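Local coordinates for protein oxidoreductase, putative (Neosartorya fumigata, PDB 6SKX) that probably reduces imines with NADPH to make amines from carbonyl compounds, as a fungal reductive aminase related to the beta-hydroxyacid dehydrogenases, at residues D80-G84 with K85-N89; K141-E144 with G145-V149. All blocks are in the same frame, centred on the assembly; numbering follows the deposited sequence.

Both contacts are local and lie in the N-terminal, Rossmann-type half of the chain. Interaction 1 comes first: after helix 68-75 the chain turns at residues 82-85 and enters strand 86-89, an inner strand of the sheet. Interaction 2 follows in series, in the C-terminal part of helix 137-147, just before strand 152-155 at one border of the sheet. Neither encloses the other, and they do not cross. With about 16 Å between centres, they touch where Ile88 CD1 of strand 86-89 packs on Leu147 CD1 at 4.3 Å. One contact thus leads a strand into the sheet, and the other belongs to a helix that packs on strands 60-63 and 152-155 and touches strand 86-89.

Interaction 1 (D80-G84 with K85-N89); sequences DHLHG and KTIIN
Lys85 N donates to Leu82 O at 3.0 Å, closing a type II beta turn over residues 82-85. The N-H...O angle is 158°. Gly84 occupies the third position with a positive phi of 72°, which glycine accepts readily. Over the same carbonyl oxygen folds the side chain of Lys85: its CB stands 3.2 Å from Leu82 O and CG at 3.3 Å. A bend at chi2 (-61°) then carries CE past His81 O at 3.7 Å, before NZ forms a salt bridge with Asp59 and hydrogen-bonds to the backbone oxygens of Ile55 and Ser58. Further on, Leu82 CD2 meets Ile87 CD1 at 4.0 Å, the two side chains crossing at about a right angle. A water donates to Gly84 O at 2.7 Å and also bonds Thr86 OG1, a hydroxyl that has Arg111 as a second partner. Beyond these contacts, Phe105 of helix 95-106 packs on both Leu82 and Ile87, while helix 51-56 meets His81 and Leu82. Strand 86-89 leaves the turn between strands 60-63 and 111-118, parallel to both.

Interaction 2 (K141-E144 with G145-V149); sequences KAAE and GDLSV
Leu147 CD1 touches Ala143 CB at 3.9 Å in the C-terminal part of helix 137-147, where Glu144, Ala143 and Gly145 bury the most surface. Glu144 O accepts Ser148 N at 2.8 Å, an i to i+4 bond. A chi1 of 67° turns Ser148 OG back toward Glu144 O and Gly145 O, with only weak bonding to either. The side chain of Glu144 runs out extended, leading away from the following turn, and touches Cys153 of strand 152-155. One residue earlier, Ala143 O receives Leu147 N at 2.9 Å, again i to i+4, together with a weak bond from Asp146 N. Leu147 CG lies 3.4 Å from Ala143 O. The backbone N atoms of Gly145 and Asp146 make no i to i-4 bond; Asp146 N has only its weak bond to Ala143 O, and the helix is kinked here. A water links Ala142 O and Asp146 OD2, donating to both, beside the kink, while Asp146 OD1 pairs with Tyr25 OH. Leu147 faces Ile62 and Cys153 of the sheet, as expected of the helix in a beta-alpha-beta unit, here formed with strands 130-135 and 152-155 of the Rossmann-type domain.

Interaction 1 (D80-G84 with K85-N89)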
ATOM      1  N   ASP A  80      27.815  32.098 -14.970  1.00 65.73           N
ATOM      2  CA  ASP A  80      29.044  32.311 -15.794  1.00 69.07           C
ATOM      3  C   ASP A  80      30.128  31.263 -15.472  1.00 72.42           C
ATOM      4  O   ASP A  80      31.146  31.261 -16.201  1.00 64.94           O
ATOM      5  CB  ASP A  80      29.678  33.696 -15.559  1.00 78.25           C
ATOM      6  CG  ASP A  80      28.863  34.920 -15.990  1.00 81.94           C
ATOM      7  OD1 ASP A  80      27.910  34.772 -16.794  1.00 74.62           O
ATOM      8  OD2 ASP A  80      29.193  36.027 -15.513  1.00 82.44           O
ATOM      9  N   HIS A  81      29.988  30.434 -14.417  1.00 56.74           N
ATOM     10  CA  HIS A  81      31.074  29.503 -14.005  1.00 53.75           C
ATOM     11  C   HIS A  81      30.774  28.064 -14.427  1.00 55.02           C
ATOM     12  O   HIS A  81      31.664  27.206 -14.226  1.00 56.79           O
ATOM     13  CB  HIS A  81      31.349  29.675 -12.518  1.00 59.34           C
ATOM     14  CG  HIS A  81      31.928  31.010 -12.188  1.00 64.89           C
ATOM     15  ND1 HIS A  81      31.128  32.131 -11.953  1.00 71.01           N
ATOM     16  CD2 HIS A  81      33.215  31.417 -12.057  1.00 66.35           C
ATOM     17  CE1 HIS A  81      31.902  33.157 -11.657  1.00 67.71           C
ATOM     18  NE2 HIS A  81      33.189  32.743 -11.711  1.00 63.46           N
ATOM     19  N   LEU A  82      29.638  27.842 -15.103  1.00 54.68           N
ATOM     20  CA  LEU A  82      29.078  26.493 -15.416  1.00 60.57           C
ATOM     21  C   LEU A  82      29.757  25.797 -16.605  1.00 59.62           C
ATOM     22  O   LEU A  82      29.553  24.579 -16.739  1.00 53.70           O
ATOM     23  CB  LEU A  82      27.580  26.648 -15.678  1.00 59.53           C
ATOM     24  CG  LEU A  82      26.758  27.047 -14.453  1.00 66.27           C
ATOM     25  CD1 LEU A  82      25.279  27.079 -14.798  1.00 65.26           C
ATOM     26  CD2 LEU A  82      27.019  26.101 -13.277  1.00 71.00           C
ATOM     27  N   HIS A  83      30.539  26.503 -17.427  1.00 58.10           N
ATOM     28  CA  HIS A  83      31.107  25.951 -18.688  1.00 56.45           C
ATOM     29  C   HIS A  83      31.953  24.705 -18.337  1.00 55.75           C
ATOM     30  O   HIS A  83      32.858  24.818 -17.466  1.00 52.92           O
ATOM     31  CB  HIS A  83      31.871  27.051 -19.483  1.00 49.63           C
ATOM     32  CG  HIS A  83      32.282  26.619 -20.854  1.00 65.60           C
ATOM     33  ND1 HIS A  83      31.405  26.681 -21.964  1.00 71.37           N
ATOM     34  CD2 HIS A  83      33.433  26.055 -21.303  1.00 68.34           C
ATOM     35  CE1 HIS A  83      32.013  26.170 -23.022  1.00 75.97           C
ATOM     36  NE2 HIS A  83      33.267  25.790 -22.643  1.00 71.55           N
ATOM     37  N   GLY A  84      31.703  23.580 -19.016  1.00 50.81           N
ATOM     38  CA  GLY A  84      32.420  22.294 -18.834  1.00 49.36           C
ATOM     39  C   GLY A  84      32.063  21.581 -17.517  1.00 54.11           C
ATOM     40  O   GLY A  84      32.660  20.551 -17.250  1.00 46.37           O
ATOM     41  N   LYS A  85      31.098  22.056 -16.722  1.00 46.92           N
ATOM     42  CA  LYS A  85      30.659  21.353 -15.481  1.00 52.21           C
ATOM     43  C   LYS A  85      29.628  20.266 -15.793  1.00 51.35           C
ATOM     44  O   LYS A  85      28.893  20.384 -16.781  1.00 57.58           O
ATOM     45  CB  LYS A  85      30.016  22.300 -14.471  1.00 50.01           C
ATOM     46  CG  LYS A  85      30.909  23.431 -13.993  1.00 55.77           C
ATOM     47  CD  LYS A  85      32.163  22.961 -13.297  1.00 58.62           C
ATOM     48  CE  LYS A  85      33.120  24.093 -12.992  1.00 52.23           C
ATOM     49  NZ  LYS A  85      34.277  23.584 -12.232  1.00 52.49           N
ATOM     50  N   THR A  86      29.624  19.210 -14.982  1.00 51.15           N
ATOM     51  CA  THR A  86      28.578  18.166 -14.980  1.00 46.82           C
ATOM     52  C   THR A  86      27.690  18.356 -13.747  1.00 49.10           C
ATOM     53  O   THR A  86      28.186  18.282 -12.637  1.00 53.06           O
ATOM     54  CB  THR A  86      29.174  16.769 -15.003  1.00 50.21           C
ATOM     55  OG1 THR A  86      30.002  16.676 -16.160  1.00 49.31           O
ATOM     56  CG2 THR A  86      28.090  15.707 -14.989  1.00 48.22           C
ATOM     57  N   ILE A  87      26.409  18.612 -13.956  1.00 49.46           N
ATOM     58  CA  ILE A  87      25.437  18.864 -12.860  1.00 47.67           C
ATOM     59  C   ILE A  87      24.561  17.620 -12.692  1.00 53.73           C
ATOM     60  O   ILE A  87      24.024  17.095 -13.696  1.00 50.24           O
ATOM     61  CB  ILE A  87      24.659  20.137 -13.184  1.00 53.76           C
ATOM     62  CG1 ILE A  87      25.636  21.320 -13.217  1.00 62.59           C
ATOM     63  CG2 ILE A  87      23.522  20.325 -12.206  1.00 52.43           C
ATOM     64  CD1 ILE A  87      24.992  22.631 -13.508  1.00 73.16           C
ATOM     65  N   ILE A  88      24.520  17.108 -11.466  1.00 52.47           N
ATOM     66  CA  ILE A  88      23.585  16.028 -11.070  1.00 50.48           C
ATOM     67  C   ILE A  88      22.584  16.650 -10.102  1.00 50.31           C
ATOM     68  O   ILE A  88      22.977  16.949  -8.964  1.00 49.48           O
ATOM     69  CB  ILE A  88      24.329  14.845 -10.427  1.00 50.50           C
ATOM     70  CG1 ILE A  88      25.543  14.379 -11.247  1.00 47.63           C
ATOM     71  CG2 ILE A  88      23.332  13.733 -10.155  1.00 47.27           C
ATOM     72  CD1 ILE A  88      25.241  13.845 -12.638  1.00 50.11           C
ATOM     73  N   ASN A  89      21.351  16.891 -10.546  1.00 49.43           N
ATOM     74  CA  ASN A  89      20.320  17.506  -9.670  1.00 48.94           C
ATOM     75  C   ASN A  89      19.381  16.413  -9.109  1.00 49.35           C
ATOM     76  O   ASN A  89      18.633  15.799  -9.907  1.00 47.34           O
ATOM     77  CB  ASN A  89      19.622  18.627 -10.428  1.00 46.75           C
ATOM     78  CG  ASN A  89      18.647  19.402  -9.571  1.00 46.54           C
ATOM     79  OD1 ASN A  89      18.681  19.327  -8.337  1.00 44.06           O
ATOM     80  ND2 ASN A  89      17.800  20.177 -10.227  1.00 48.34           N
TER
HETATM   81  O   HOH W   1      32.628  17.896 -16.601  1.00 52.22           O

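Interaction 2 (K141-E144 with G145-V149)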
ATOM      1  N   LYS A 141      27.444   8.429 -17.833  1.00 51.80           N
ATOM      2  CA  LYS A 141      28.470   7.365 -18.025  1.00 51.62           C
ATOM      3  C   LYS A 141      29.785   7.724 -17.278  1.00 47.99           C
ATOM      4  O   LYS A 141      30.403   6.833 -16.674  1.00 48.21           O
ATOM      5  CB  LYS A 141      28.712   7.112 -19.518  1.00 50.85           C
ATOM      6  CG  LYS A 141      29.624   5.925 -19.779  1.00 68.25           C
ATOM      7  CD  LYS A 141      29.889   5.566 -21.243  1.00 78.96           C
ATOM      8  CE  LYS A 141      30.111   4.076 -21.426  1.00 81.33           C
ATOM      9  NZ  LYS A 141      31.351   3.792 -22.180  1.00 91.00           N
ATOM     10  N   ALA A 142      30.220   8.984 -17.295  1.00 46.45           N
ATOM     11  CA  ALA A 142      31.490   9.444 -16.678  1.00 49.23           C
ATOM     12  C   ALA A 142      31.361   9.580 -15.150  1.00 44.11           C
ATOM     13  O   ALA A 142      32.387   9.459 -14.452  1.00 49.06           O
ATOM     14  CB  ALA A 142      31.930  10.742 -17.318  1.00 47.72           C
ATOM     15  N   ALA A 143      30.150   9.795 -14.640  1.00 47.26           N
ATOM     16  CA  ALA A 143      29.861  10.067 -13.207  1.00 50.52           C
ATOM     17  C   ALA A 143      29.491   8.786 -12.435  1.00 49.24           C
ATOM     18  O   ALA A 143      29.472   8.836 -11.176  1.00 51.36           O
ATOM     19  CB  ALA A 143      28.752  11.091 -13.100  1.00 48.58           C
ATOM     20  N   GLU A 144      29.159   7.702 -13.134  1.00 48.94           N
ATOM     21  CA  GLU A 144      28.441   6.541 -12.531  1.00 52.16           C
ATOM     22  C   GLU A 144      29.333   5.887 -11.461  1.00 50.52           C
ATOM     23  O   GLU A 144      28.813   5.487 -10.415  1.00 51.22           O
ATOM     24  CB  GLU A 144      28.028   5.552 -13.626  1.00 54.26           C
ATOM     25  CG  GLU A 144      27.241   4.368 -13.094  1.00 60.25           C
ATOM     26  CD  GLU A 144      26.617   3.463 -14.151  1.00 68.29           C
ATOM     27  OE1 GLU A 144      27.057   3.503 -15.326  1.00 71.49           O
ATOM     28  OE2 GLU A 144      25.687   2.721 -13.792  1.00 65.64           O
ATOM     29  N   GLY A 145      30.637   5.799 -11.715  1.00 48.63           N
ATOM     30  CA  GLY A 145      31.636   5.225 -10.798  1.00 55.30           C
ATOM     31  C   GLY A 145      31.618   5.924  -9.453  1.00 49.67           C
ATOM     32  O   GLY A 145      31.750   5.224  -8.398  1.00 62.05           O
ATOM     33  N   ASP A 146      31.388   7.238  -9.481  1.00 47.79           N
ATOM     34  CA  ASP A 146      31.256   8.082  -8.258  1.00 46.17           C
ATOM     35  C   ASP A 146      29.836   7.901  -7.675  1.00 47.88           C
ATOM     36  O   ASP A 146      29.697   7.657  -6.468  1.00 46.84           O
ATOM     37  CB  ASP A 146      31.571   9.549  -8.569  1.00 46.30           C
ATOM     38  CG  ASP A 146      32.927   9.815  -9.202  1.00 50.46           C
ATOM     39  OD1 ASP A 146      33.915   9.130  -8.830  1.00 46.70           O
ATOM     40  OD2 ASP A 146      32.992  10.714 -10.066  1.00 52.75           O
ATOM     41  N   LEU A 147      28.795   8.043  -8.492  1.00 43.04           N
ATOM     42  CA  LEU A 147      27.395   7.986  -8.000  1.00 48.34           C
ATOM     43  C   LEU A 147      27.075   6.599  -7.395  1.00 46.31           C
ATOM     44  O   LEU A 147      26.280   6.548  -6.473  1.00 45.26           O
ATOM     45  CB  LEU A 147      26.456   8.326  -9.155  1.00 44.79           C
ATOM     46  CG  LEU A 147      26.563   9.769  -9.647  1.00 44.72           C
ATOM     47  CD1 LEU A 147      25.779   9.954 -10.933  1.00 46.35           C
ATOM     48  CD2 LEU A 147      26.126  10.756  -8.584  1.00 46.81           C
ATOM     49  N   SER A 148      27.710   5.523  -7.849  1.00 43.67           N
ATOM     50  CA  SER A 148      27.420   4.153  -7.360  1.00 48.25           C
ATOM     51  C   SER A 148      27.893   3.963  -5.897  1.00 55.29           C
ATOM     52  O   SER A 148      27.508   2.952  -5.305  1.00 48.36           O
ATOM     53  CB  SER A 148      27.987   3.124  -8.314  1.00 46.00           C
ATOM     54  OG  SER A 148      29.411   3.154  -8.310  1.00 62.40           O
ATOM     55  N   VAL A 149      28.636   4.889  -5.256  1.00 51.35           N
ATOM     56  CA  VAL A 149      28.974   4.692  -3.809  1.00 47.92           C
ATOM     57  C   VAL A 149      27.737   5.014  -2.965  1.00 50.29           C
ATOM     58  O   VAL A 149      27.685   4.575  -1.815  1.00 49.91           O
ATOM     59  CB  VAL A 149      30.208   5.472  -3.306  1.00 56.34           C
ATOM     60  CG1 VAL A 149      31.436   5.249  -4.200  1.00 54.77           C
ATOM     61  CG2 VAL A 149      29.927   6.953  -3.077  1.00 52.71           C
TER
HETATM   62  O   HOH W   2      34.142  10.069 -12.408  1.00 46.61           O